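Local structure of lipolytic protein G-D-S-L family (Chitinophaga pinensis, 4Q7Q) at residues Ile47-His51 with Leu66-Lys70; Ser56-Gly61 with Asn101-Ser107; Thr7-Ile11 with Tyr33-Leu37; Leu92-Gln96 with Thr166-Glu171. The protein is of unknown function but is probably a lipase or related ester hydrolase of the GDSL (SGNH hydrolase) family. All blocks are in the same frame, centred on the assembly; numbering follows the deposited sequence. Where two conformers were deposited one is given.

Contact 1. Residues Ile47-His51 with Leu66-Lys70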
loop_
_atom_site.group_PDB
_atom_site.type_symbol
_atom_site.label_atom_id
_atom_site.label_comp_id
_atom_site.label_asym_id
_atom_site.label_seq_id
_atom_site.Cartn_x
_atom_site.Cartn_y
_atom_site.Cartn_z
ATOM N N ILE A 47 -13.853 -0.204 -8.856
ATOM C CA ILE A 47 -13.936 -1.641 -8.718
ATOM C C ILE A 47 -12.743 -2.037 -7.872
ATOM O O ILE A 47 -11.600 -1.719 -8.205
ATOM C CB ILE A 47 -13.884 -2.322 -10.084
ATOM C CG1 ILE A 47 -15.176 -2.018 -10.838
ATOM C CG2 ILE A 47 -13.687 -3.823 -9.934
ATOM C CD1 ILE A 47 -15.181 -2.520 -12.249
ATOM N N ASN A 48 -13.014 -2.712 -6.764
ATOM C CA ASN A 48 -11.976 -3.087 -5.822
ATOM C C ASN A 48 -11.268 -4.376 -6.238
ATOM O O ASN A 48 -11.787 -5.480 -6.051
ATOM C CB ASN A 48 -12.580 -3.229 -4.423
ATOM C CG ASN A 48 -11.534 -3.397 -3.341
ATOM O OD1 ASN A 48 -10.463 -3.963 -3.573
ATOM N ND2 ASN A 48 -11.840 -2.911 -2.143
ATOM N N GLN A 49 -10.085 -4.219 -6.818
ATOM C CA GLN A 49 -9.232 -5.353 -7.149
ATOM C C GLN A 49 -8.011 -5.369 -6.228
ATOM O O GLN A 49 -6.879 -5.640 -6.640
ATOM C CB GLN A 49 -8.857 -5.356 -8.634
ATOM C CG GLN A 49 -9.963 -5.914 -9.521
ATOM C CD GLN A 49 -9.960 -7.428 -9.555
ATOM O OE1 GLN A 49 -9.148 -8.080 -8.888
ATOM N NE2 GLN A 49 -10.854 -8.002 -10.357
ATOM N N GLY A 50 -8.263 -5.065 -4.958
ATOM C CA GLY A 50 -7.262 -5.203 -3.922
ATOM C C GLY A 50 -7.350 -6.607 -3.374
ATOM O O GLY A 50 -8.443 -7.101 -3.060
ATOM N N HIS A 51 -6.200 -7.252 -3.254
ATOM C CA HIS A 51 -6.136 -8.620 -2.752
ATOM C C HIS A 51 -5.325 -8.669 -1.475
ATOM O O HIS A 51 -4.150 -8.315 -1.453
ATOM C CB HIS A 51 -5.582 -9.544 -3.829
ATOM C CG HIS A 51 -6.473 -9.623 -5.022
ATOM N ND1 HIS A 51 -7.371 -10.650 -5.210
ATOM C CD2 HIS A 51 -6.656 -8.766 -6.053
ATOM C CE1 HIS A 51 -8.052 -10.436 -6.321
ATOM N NE2 HIS A 51 -7.640 -9.295 -6.851
ATOM N N LEU A 66 -8.201 -13.140 -12.241
ATOM C CA LEU A 66 -8.704 -12.216 -11.232
ATOM C C LEU A 66 -10.094 -11.672 -11.539
ATOM O O LEU A 66 -10.696 -10.990 -10.708
ATOM C CB LEU A 66 -7.729 -11.050 -11.055
ATOM C CG LEU A 66 -6.318 -11.412 -10.600
ATOM C CD1 LEU A 66 -5.521 -10.154 -10.323
ATOM C CD2 LEU A 66 -6.383 -12.295 -9.360
ATOM N N GLY A 67 -10.600 -11.960 -12.732
ATOM C CA GLY A 67 -11.861 -11.387 -13.154
ATOM C C GLY A 67 -11.722 -9.923 -13.519
ATOM O O GLY A 67 -12.702 -9.177 -13.483
ATOM N N LEU A 68 -10.505 -9.500 -13.858
ATOM C CA LEU A 68 -10.293 -8.136 -14.326
ATOM C C LEU A 68 -11.147 -7.865 -15.554
ATOM O O LEU A 68 -11.216 -8.692 -16.465
ATOM C CB LEU A 68 -8.825 -7.900 -14.673
ATOM C CG LEU A 68 -7.867 -7.825 -13.491
ATOM C CD1 LEU A 68 -6.435 -7.829 -13.996
ATOM C CD2 LEU A 68 -8.145 -6.573 -12.678
ATOM N N ILE A 69 -11.795 -6.707 -15.581
ATOM C CA ILE A 69 -12.617 -6.353 -16.731
ATOM C C ILE A 69 -12.085 -5.121 -17.446
ATOM O O ILE A 69 -11.185 -4.440 -16.960
ATOM C CB ILE A 69 -14.090 -6.108 -16.342
ATOM C CG1 ILE A 69 -14.224 -4.847 -15.490
ATOM C CG2 ILE A 69 -14.667 -7.322 -15.620
ATOM C CD1 ILE A 69 -15.669 -4.412 -15.284
ATOM N N LYS A 70 -12.643 -4.849 -18.615
ATOM C CA LYS A 70 -12.311 -3.643 -19.356
ATOM C C LYS A 70 -12.840 -2.420 -18.605
ATOM O O LYS A 70 -14.000 -2.385 -18.181
ATOM C CB LYS A 70 -12.907 -3.713 -20.761
ATOM C CG LYS A 70 -12.556 -2.538 -21.652
ATOM C CD LYS A 70 -13.218 -2.697 -23.015
ATOM C CE LYS A 70 -12.787 -1.612 -23.993
ATOM N NZ LYS A 70 -13.256 -1.911 -25.380
HETATM O O HOH W 1 -12.745 -6.558 -12.258
#

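Contact 2. Residues Ser56-Gly61 with Asn101-Ser107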
loop_
_atom_site.group_PDB
_atom_site.type_symbol
_atom_site.label_atom_id
_atom_site.label_comp_id
_atom_site.label_asym_id
_atom_site.label_seq_id
_atom_site.Cartn_x
_atom_site.Cartn_y
_atom_site.Cartn_z
ATOM N N SER A 56 2.967 -7.987 -5.690
ATOM C CA SER A 56 2.835 -7.791 -7.132
ATOM C C SER A 56 3.099 -9.102 -7.878
ATOM O O SER A 56 2.548 -9.335 -8.957
ATOM C CB SER A 56 3.749 -6.677 -7.648
ATOM O OG SER A 56 5.110 -7.067 -7.626
ATOM N N GLY A 57 3.938 -9.953 -7.295
ATOM C CA GLY A 57 4.193 -11.281 -7.835
ATOM C C GLY A 57 2.938 -12.141 -7.872
ATOM O O GLY A 57 2.678 -12.822 -8.867
ATOM N N GLY A 58 2.157 -12.123 -6.795
ATOM C CA GLY A 58 0.894 -12.850 -6.763
ATOM C C GLY A 58 -0.143 -12.302 -7.733
ATOM O O GLY A 58 -0.849 -13.060 -8.413
ATOM N N ILE A 59 -0.242 -10.977 -7.798
ATOM C CA ILE A 59 -1.144 -10.346 -8.746
ATOM C C ILE A 59 -0.765 -10.748 -10.179
ATOM O O ILE A 59 -1.605 -11.227 -10.942
ATOM C CB ILE A 59 -1.125 -8.809 -8.588
ATOM C CG1 ILE A 59 -1.674 -8.395 -7.211
ATOM C CG2 ILE A 59 -1.888 -8.151 -9.720
ATOM C CD1 ILE A 59 -3.183 -8.534 -7.063
ATOM N N ALA A 60 0.507 -10.570 -10.527
ATOM C CA ALA A 60 0.990 -10.890 -11.864
ATOM C C ALA A 60 0.830 -12.378 -12.167
ATOM O O ALA A 60 0.423 -12.744 -13.267
ATOM C CB ALA A 60 2.450 -10.461 -12.018
ATOM N N GLY A 61 1.136 -13.226 -11.187
ATOM C CA GLY A 61 1.083 -14.668 -11.373
ATOM C C GLY A 61 -0.319 -15.209 -11.571
ATOM O O GLY A 61 -0.497 -16.305 -12.097
ATOM N N ASN A 101 8.176 -13.840 -14.179
ATOM C CA ASN A 101 7.602 -13.155 -13.025
ATOM C C ASN A 101 8.486 -13.316 -11.786
ATOM O O ASN A 101 8.052 -13.827 -10.758
ATOM C CB ASN A 101 6.207 -13.723 -12.767
ATOM C CG ASN A 101 5.465 -12.979 -11.682
ATOM O OD1 ASN A 101 5.704 -11.787 -11.453
ATOM N ND2 ASN A 101 4.565 -13.680 -11.000
ATOM N N THR A 102 9.730 -12.860 -11.894
ATOM C CA THR A 102 10.757 -13.177 -10.905
ATOM C C THR A 102 11.271 -11.966 -10.138
ATOM O O THR A 102 12.092 -12.106 -9.218
ATOM C CB THR A 102 11.958 -13.804 -11.600
ATOM O OG1 THR A 102 12.465 -12.881 -12.573
ATOM C CG2 THR A 102 11.546 -15.089 -12.300
ATOM N N THR A 103 10.821 -10.782 -10.545
ATOM C CA THR A 103 11.203 -9.531 -9.900
ATOM C C THR A 103 9.991 -8.625 -9.903
ATOM O O THR A 103 9.021 -8.876 -10.629
ATOM C CB THR A 103 12.319 -8.792 -10.668
ATOM O OG1 THR A 103 11.855 -8.458 -11.988
ATOM C CG2 THR A 103 13.578 -9.642 -10.768
ATOM N N VAL A 104 10.063 -7.555 -9.120
ATOM C CA VAL A 104 9.005 -6.553 -9.076
ATOM C C VAL A 104 8.828 -5.877 -10.438
ATOM O O VAL A 104 7.708 -5.758 -10.939
ATOM C CB VAL A 104 9.260 -5.511 -7.971
ATOM C CG1 VAL A 104 8.175 -4.459 -7.982
ATOM C CG2 VAL A 104 9.319 -6.207 -6.619
ATOM N N TYR A 105 9.928 -5.452 -11.047
ATOM C CA TYR A 105 9.863 -4.892 -12.391
ATOM C C TYR A 105 9.184 -5.863 -13.372
ATOM O O TYR A 105 8.370 -5.448 -14.203
ATOM C CB TYR A 105 11.266 -4.575 -12.896
ATOM C CG TYR A 105 11.850 -3.227 -12.506
ATOM C CD1 TYR A 105 11.520 -2.079 -13.210
ATOM C CD2 TYR A 105 12.783 -3.119 -11.479
ATOM C CE1 TYR A 105 12.084 -0.857 -12.892
ATOM C CE2 TYR A 105 13.358 -1.897 -11.154
ATOM C CZ TYR A 105 13.003 -0.766 -11.869
ATOM O OH TYR A 105 13.555 0.466 -11.568
ATOM N N GLY A 106 9.517 -7.152 -13.276
ATOM C CA GLY A 106 8.884 -8.175 -14.097
ATOM C C GLY A 106 7.380 -8.273 -13.871
ATOM O O GLY A 106 6.602 -8.371 -14.822
ATOM N N SER A 107 6.968 -8.235 -12.606
ATOM C CA SER A 107 5.547 -8.307 -12.263
ATOM C C SER A 107 4.794 -7.123 -12.840
ATOM O O SER A 107 3.667 -7.265 -13.311
ATOM C CB SER A 107 5.348 -8.329 -10.747
ATOM O OG SER A 107 5.917 -9.493 -10.181
#

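Contact 3. Residues Thr7-Ile11 with Tyr33-Leu37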
loop_
_atom_site.group_PDB
_atom_site.type_symbol
_atom_site.label_atom_id
_atom_site.label_comp_id
_atom_site.label_asym_id
_atom_site.label_seq_id
_atom_site.Cartn_x
_atom_site.Cartn_y
_atom_site.Cartn_z
ATOM N N THR A 7 -15.304 4.009 -15.341
ATOM C CA THR A 7 -15.051 2.826 -14.538
ATOM C C THR A 7 -13.567 2.782 -14.185
ATOM O O THR A 7 -12.707 2.846 -15.064
ATOM C CB THR A 7 -15.465 1.541 -15.275
ATOM O OG1 THR A 7 -16.886 1.542 -15.481
ATOM C CG2 THR A 7 -15.077 0.309 -14.471
ATOM N N TRP A 8 -13.286 2.685 -12.891
ATOM C CA TRP A 8 -11.926 2.701 -12.371
ATOM C C TRP A 8 -11.644 1.409 -11.625
ATOM O O TRP A 8 -12.254 1.144 -10.591
ATOM C CB TRP A 8 -11.757 3.893 -11.424
ATOM C CG TRP A 8 -10.570 3.824 -10.492
ATOM C CD1 TRP A 8 -9.327 3.315 -10.761
ATOM C CD2 TRP A 8 -10.536 4.266 -9.132
ATOM N NE1 TRP A 8 -8.519 3.435 -9.654
ATOM C CE2 TRP A 8 -9.242 4.009 -8.638
ATOM C CE3 TRP A 8 -11.477 4.857 -8.281
ATOM C CZ2 TRP A 8 -8.866 4.319 -7.332
ATOM C CZ3 TRP A 8 -11.102 5.170 -6.988
ATOM C CH2 TRP A 8 -9.805 4.905 -6.527
ATOM N N VAL A 9 -10.719 0.614 -12.157
ATOM C CA VAL A 9 -10.276 -0.607 -11.497
ATOM C C VAL A 9 -9.062 -0.289 -10.632
ATOM O O VAL A 9 -8.033 0.180 -11.132
ATOM C CB VAL A 9 -9.936 -1.717 -12.514
ATOM C CG1 VAL A 9 -9.292 -2.912 -11.828
ATOM C CG2 VAL A 9 -11.189 -2.142 -13.253
ATOM N N ALA A 10 -9.204 -0.505 -9.326
ATOM C CA ALA A 10 -8.121 -0.260 -8.387
ATOM C C ALA A 10 -7.457 -1.581 -8.035
ATOM O O ALA A 10 -8.014 -2.382 -7.293
ATOM C CB ALA A 10 -8.652 0.424 -7.130
ATOM N N ILE A 11 -6.269 -1.807 -8.586
ATOM C CA ILE A 11 -5.519 -3.028 -8.329
ATOM C C ILE A 11 -4.611 -2.764 -7.140
ATOM O O ILE A 11 -3.943 -1.727 -7.071
ATOM C CB ILE A 11 -4.682 -3.434 -9.564
ATOM C CG1 ILE A 11 -5.618 -3.734 -10.734
ATOM C CG2 ILE A 11 -3.773 -4.640 -9.264
ATOM C CD1 ILE A 11 -4.919 -3.951 -12.041
ATOM N N TYR A 33 -9.594 4.599 0.889
ATOM C CA TYR A 33 -9.177 5.596 -0.102
ATOM C C TYR A 33 -9.974 5.558 -1.411
ATOM O O TYR A 33 -10.053 6.572 -2.105
ATOM C CB TYR A 33 -7.652 5.579 -0.342
ATOM C CG TYR A 33 -7.162 4.546 -1.331
ATOM C CD1 TYR A 33 -7.098 4.831 -2.695
ATOM C CD2 TYR A 33 -6.733 3.295 -0.905
ATOM C CE1 TYR A 33 -6.646 3.896 -3.597
ATOM C CE2 TYR A 33 -6.282 2.350 -1.810
ATOM C CZ TYR A 33 -6.233 2.655 -3.149
ATOM O OH TYR A 33 -5.798 1.703 -4.040
ATOM N N LEU A 34 -10.575 4.415 -1.739
ATOM C CA LEU A 34 -11.428 4.341 -2.936
ATOM C C LEU A 34 -12.702 5.147 -2.720
ATOM O O LEU A 34 -13.128 5.930 -3.585
ATOM C CB LEU A 34 -11.819 2.897 -3.270
ATOM C CG LEU A 34 -10.715 1.833 -3.308
ATOM C CD1 LEU A 34 -11.281 0.486 -3.772
ATOM C CD2 LEU A 34 -9.560 2.259 -4.188
ATOM N N THR A 35 -13.309 4.943 -1.556
ATOM C CA THR A 35 -14.515 5.667 -1.158
ATOM C C THR A 35 -14.245 7.166 -1.134
ATOM O O THR A 35 -15.016 7.953 -1.678
ATOM C CB THR A 35 -15.001 5.179 0.216
ATOM O OG1 THR A 35 -15.342 3.789 0.123
ATOM C CG2 THR A 35 -16.213 5.981 0.713
ATOM N N ARG A 36 -13.128 7.560 -0.532
ATOM C CA ARG A 36 -12.789 8.974 -0.440
ATOM C C ARG A 36 -12.470 9.587 -1.803
ATOM O O ARG A 36 -12.838 10.730 -2.066
ATOM C CB ARG A 36 -11.639 9.182 0.536
ATOM C CG ARG A 36 -11.997 8.816 1.960
ATOM C CD ARG A 36 -10.803 8.978 2.908
ATOM N NE ARG A 36 -11.156 8.614 4.278
ATOM C CZ ARG A 36 -11.810 9.416 5.112
ATOM N NH1 ARG A 36 -12.110 9.006 6.335
ATOM N NH2 ARG A 36 -12.163 10.634 4.720
ATOM N N LEU A 37 -11.790 8.834 -2.668
ATOM C CA LEU A 37 -11.529 9.318 -4.026
ATOM C C LEU A 37 -12.853 9.624 -4.720
ATOM O O LEU A 37 -13.023 10.682 -5.328
ATOM C CB LEU A 37 -10.724 8.293 -4.842
ATOM C CG LEU A 37 -10.276 8.644 -6.276
ATOM C CD1 LEU A 37 -11.411 8.602 -7.338
ATOM C CD2 LEU A 37 -9.567 9.993 -6.305
HETATM O O HOH W 2 -5.052 1.020 -6.789
#

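Contact 4. Residues Leu92-Gln96 with Thr166-Glu171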
loop_
_atom_site.group_PDB
_atom_site.type_symbol
_atom_site.label_atom_id
_atom_site.label_comp_id
_atom_site.label_asym_id
_atom_site.label_seq_id
_atom_site.Cartn_x
_atom_site.Cartn_y
_atom_site.Cartn_z
ATOM N N LEU A 92 15.272 -2.265 -14.643
ATOM C CA LEU A 92 14.382 -1.878 -15.734
ATOM C C LEU A 92 14.374 -2.906 -16.876
ATOM O O LEU A 92 13.356 -3.085 -17.540
ATOM C CB LEU A 92 14.733 -0.481 -16.252
ATOM C CG LEU A 92 13.833 0.095 -17.355
ATOM C CD1 LEU A 92 12.385 0.192 -16.902
ATOM C CD2 LEU A 92 14.341 1.453 -17.831
ATOM N N ASP A 93 15.501 -3.586 -17.084
ATOM C CA ASP A 93 15.593 -4.656 -18.078
ATOM C C ASP A 93 14.532 -5.739 -17.876
ATOM O O ASP A 93 14.044 -6.329 -18.843
ATOM C CB ASP A 93 16.984 -5.293 -18.037
ATOM C CG ASP A 93 17.142 -6.424 -19.037
ATOM O OD1 ASP A 93 16.984 -7.597 -18.641
ATOM O OD2 ASP A 93 17.428 -6.139 -20.218
ATOM N N ASP A 94 14.190 -6.003 -16.616
ATOM C CA ASP A 94 13.153 -6.979 -16.279
ATOM C C ASP A 94 11.753 -6.485 -16.631
ATOM O O ASP A 94 10.819 -7.276 -16.769
ATOM C CB ASP A 94 13.207 -7.333 -14.793
ATOM C CG ASP A 94 14.507 -7.998 -14.405
ATOM O OD1 ASP A 94 14.743 -9.125 -14.876
ATOM O OD2 ASP A 94 15.283 -7.401 -13.631
ATOM N N TYR A 95 11.604 -5.173 -16.755
ATOM C CA TYR A 95 10.345 -4.614 -17.210
ATOM C C TYR A 95 10.297 -4.582 -18.740
ATOM O O TYR A 95 9.248 -4.806 -19.346
ATOM C CB TYR A 95 10.114 -3.209 -16.642
ATOM C CG TYR A 95 8.815 -2.625 -17.134
ATOM C CD1 TYR A 95 7.622 -2.880 -16.470
ATOM C CD2 TYR A 95 8.772 -1.857 -18.297
ATOM C CE1 TYR A 95 6.426 -2.369 -16.938
ATOM C CE2 TYR A 95 7.585 -1.351 -18.771
ATOM C CZ TYR A 95 6.419 -1.607 -18.090
ATOM O OH TYR A 95 5.239 -1.101 -18.561
ATOM N N GLN A 96 11.437 -4.294 -19.359
ATOM C CA GLN A 96 11.509 -4.154 -20.810
ATOM C C GLN A 96 11.401 -5.492 -21.522
ATOM O O GLN A 96 10.869 -5.577 -22.636
ATOM C CB GLN A 96 12.820 -3.471 -21.202
ATOM C CG GLN A 96 12.885 -2.009 -20.804
ATOM C CD GLN A 96 14.299 -1.466 -20.832
ATOM O OE1 GLN A 96 15.257 -2.191 -20.576
ATOM N NE2 GLN A 96 14.436 -0.181 -21.139
ATOM N N THR A 166 10.476 4.671 -11.616
ATOM C CA THR A 166 11.229 4.415 -12.843
ATOM C C THR A 166 10.337 3.884 -13.964
ATOM O O THR A 166 10.453 4.323 -15.102
ATOM C CB THR A 166 12.401 3.445 -12.581
ATOM O OG1 THR A 166 13.286 4.026 -11.616
ATOM C CG2 THR A 166 13.178 3.170 -13.857
ATOM N N ILE A 167 9.441 2.954 -13.641
ATOM C CA ILE A 167 8.506 2.419 -14.632
ATOM C C ILE A 167 7.579 3.512 -15.141
ATOM O O ILE A 167 7.297 3.592 -16.339
ATOM C CB ILE A 167 7.662 1.261 -14.050
ATOM C CG1 ILE A 167 8.561 0.073 -13.701
ATOM C CG2 ILE A 167 6.592 0.815 -15.033
ATOM C CD1 ILE A 167 7.887 -0.957 -12.838
ATOM N N GLY A 168 7.108 4.352 -14.223
ATOM C CA GLY A 168 6.272 5.484 -14.582
ATOM C C GLY A 168 6.967 6.407 -15.567
ATOM O O GLY A 168 6.388 6.794 -16.583
ATOM N N ARG A 169 8.215 6.763 -15.270
ATOM C CA ARG A 169 8.989 7.618 -16.163
ATOM C C ARG A 169 9.204 6.967 -17.526
ATOM O O ARG A 169 9.124 7.635 -18.549
ATOM C CB ARG A 169 10.337 7.986 -15.542
ATOM C CG ARG A 169 10.240 8.999 -14.413
ATOM C CD ARG A 169 11.616 9.469 -13.954
ATOM N NE ARG A 169 11.840 9.201 -12.535
ATOM C CZ ARG A 169 12.652 8.256 -12.072
ATOM N NH1 ARG A 169 12.794 8.082 -10.765
ATOM N NH2 ARG A 169 13.329 7.490 -12.918
ATOM N N TYR A 170 9.478 5.667 -17.532
ATOM C CA TYR A 170 9.752 4.950 -18.771
ATOM C C TYR A 170 8.525 4.893 -19.672
ATOM O O TYR A 170 8.629 5.063 -20.884
ATOM C CB TYR A 170 10.248 3.535 -18.464
ATOM C CG TYR A 170 10.525 2.703 -19.694
ATOM C CD1 TYR A 170 11.550 3.042 -20.566
ATOM C CD2 TYR A 170 9.766 1.577 -19.980
ATOM C CE1 TYR A 170 11.809 2.285 -21.694
ATOM C CE2 TYR A 170 10.018 0.813 -21.106
ATOM C CZ TYR A 170 11.041 1.171 -21.959
ATOM O OH TYR A 170 11.299 0.414 -23.079
ATOM N N GLU A 171 7.364 4.661 -19.069
ATOM C CA GLU A 171 6.125 4.505 -19.824
ATOM C C GLU A 171 5.363 5.813 -20.009
ATOM O O GLU A 171 4.337 5.847 -20.699
ATOM C CB GLU A 171 5.215 3.486 -19.132
ATOM C CG GLU A 171 5.691 2.050 -19.217
ATOM C CD GLU A 171 5.360 1.404 -20.552
ATOM O OE1 GLU A 171 5.052 2.135 -21.518
ATOM O OE2 GLU A 171 5.403 0.160 -20.634
#

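Contact 1. Residues Ile47-His51 with Leu66-Lys70
Q49 CG lies anti to the carbonyl carbon (chi1 -80°) and the chain bends at the next bond (chi2 -82°), which brings the amide from the edge strand to the loop at L66. There NE2 donates to L66 O at 3.0 Å. The bond is almost straight at the hydrogen (172°) and leaves in the plane of the amide, yet it meets the carbonyl from well above the carbonyl's own plane. The second N-H of NE2 goes to a water 3.0 Å away, which passes a hydrogen on to G67 O at 2.9 Å. On the amide's other side OE1 accepts from H51 NE2 at 2.8 Å, the oxygen lying close to the plane of the imidazole. That bond fixes the amide's flip and implies a proton on H51 NE2.

Apolar contacts flank the polar ones. CD2 of L68 packs against Q49 CG at 3.7 Å, CD2 of L66 lies 3.9 Å from H51 CE1, and at the outer end CD1 of I47 meets CD1 of I69 at 3.6 Å, the two isoleucines crossing nearly at right angles. Glycine suits position 67 because the backbone turns there with a positive phi. A glutamine suits a buried place that must both give and take: with two donors and one acceptor in use, the amide, itself uncharged, ties an irregular loop to the sheet edge and probably spares the buried spot a charge.

Contact 2. Residues Ser56-Gly61 with Asn101-Ser107
The carbonyl oxygen of G57 is gripped twice: G61 N donates to it within the helix at 2.8 Å, and ND2 of N101 reaches across to it at 3.0 Å. The asparagine bond is fairly straight (164°), lies in the plane of the amide and is tilted only modestly from the carbonyl plane. N101 is well fitted to bridge here, since CG stands anti to the backbone N (chi1 -174°) and the oxygen of the same amide is used as well, accepting from S107 OG at 2.6 Å. S107 OG in turn receives a hydrogen bond from R87, so the polar groups form a chain. An alanine in place of N101 would probably leave S107 OG without this acceptor and G57 O without its second donor, weakening the tie between the loop and helix 56-61.

Small residues let the backbones come close, the CA atoms of A60 and S107 being 5.3 Å apart. CB of A60 touches CB of S107 at 3.8 Å, and G57, having no side chain, lets S107 OG settle 3.4 Å from its CA. S56 OG packs on S107 CB while its polar partner is D82. T103 is the N-cap of helix 104-118, its hydroxyl accepting from G106 N. Close helix packing through glycine, alanine and serine, sealed by a side-chain bond to a helix carbonyl, here joins two helices of one layer in the alpha/beta/alpha sandwich of SGNH hydrolases.

Contact 3. Residues Thr7-Ile11 with Tyr33-Leu37
The strand carrying W8 and A10 and the helix carrying Y33, L34 and L37 run nearly antiparallel, their short axes 155° apart and 11.2 Å away at closest approach. That spacing is filled chiefly by W8. Its CG stands anti to the backbone N (chi1 162°), and the indole extends from the sheet to the helix, so that the six-membered ring meets both leucines. CH2 lies 3.5 Å from L34 CD2, and CZ3 3.5 Å from L37 CD1. Y33 CE1 comes to the indole edge more loosely, 4.4 Å from W8 CZ2. L34 CD2 does double duty, since it also touches A10 CB at 3.6 Å; the small alanine leaves room for this methyl while its own CB lies over one face of the indole, toward the rim.

W8 NE1 is hydrogen-bonded to S75 OG, and Y33 OH, hydrogen-bonded to T16, also shares a water with I11 O, 2.9 Å from the hydroxyl and 3.0 Å from the carbonyl oxygen. Swapping W8 for an alanine would probably open a gap between strand and helix, strip L34 and L37 of the ring they pack on, and leave S75 OG without its indole partner.

Strand 6-12, helix 33-40 and strand 44-50 make a beta-alpha-beta crossover between adjacent parallel strands, and helix 241-257 packs beside it, F255 meeting W8 edge-to-face and A252 touching L37.

Contact 4. Residues Leu92-Gln96 with Thr166-Glu171
L92 begins a helix-on-helix contact in the outer part of the alpha/beta/alpha sandwich, where the short helix 92-96 crosses the end of helix 157-171 at -49° with the axes 11.0 Å apart. Its CD1 methyl lies 4.2 Å from Y170 CG and also borders T166 CG2, a leucine giving apolar cover where the contact is partly exposed.

One turn on, Y95 carries most of the contact. With CG anti to the backbone N (chi1 179°), its ring enters between I167 and Y170. The CG2 methyl of I167 sits over one face, a CH-pi contact 4.0 Å from the ring centroid, while Y95 CE2 approaches the edge of the Y170 ring, 3.8 Å from CD2. A tyrosine suits this place because its ring is largely buried yet its hydroxyl still reaches a carboxylate. E171 OE2 lies in the plane of the Y95 ring, the carboxylate turned almost perpendicular to it, and accepts from Y95 OH at a modelled 2.4 Å, so short that the exact length is doubtful; E171 OE1 forms a salt bridge with R116.

Q96 is more exposed, and its extended chain crosses Y170 obliquely, NE2 coming 3.6 Å from CE1.

How the contacts relate
Contacts 1 and 3 meet on the sheet, their centres 11 Å apart: strand 44-50 lies beside strand 6-12, with a probable hydrogen bond from Q49 N to A10 O of 2.8 Å. Contact 3 covers part of one face of that sheet; contact 2 lies on the other, where I59 CG2 touches I11 CG2 at 4.0 Å and I59 CD1 touches H51 CD2 of contact 1 at 3.6 Å. Contact 4 extends the same helical layer outward, 13 Å from contact 2 between centres, with Y105 CD1 packed 3.7 Å from I167 CG1. Strand 6-12 leads to S14, which with H238 and D235 probably forms the catalytic triad.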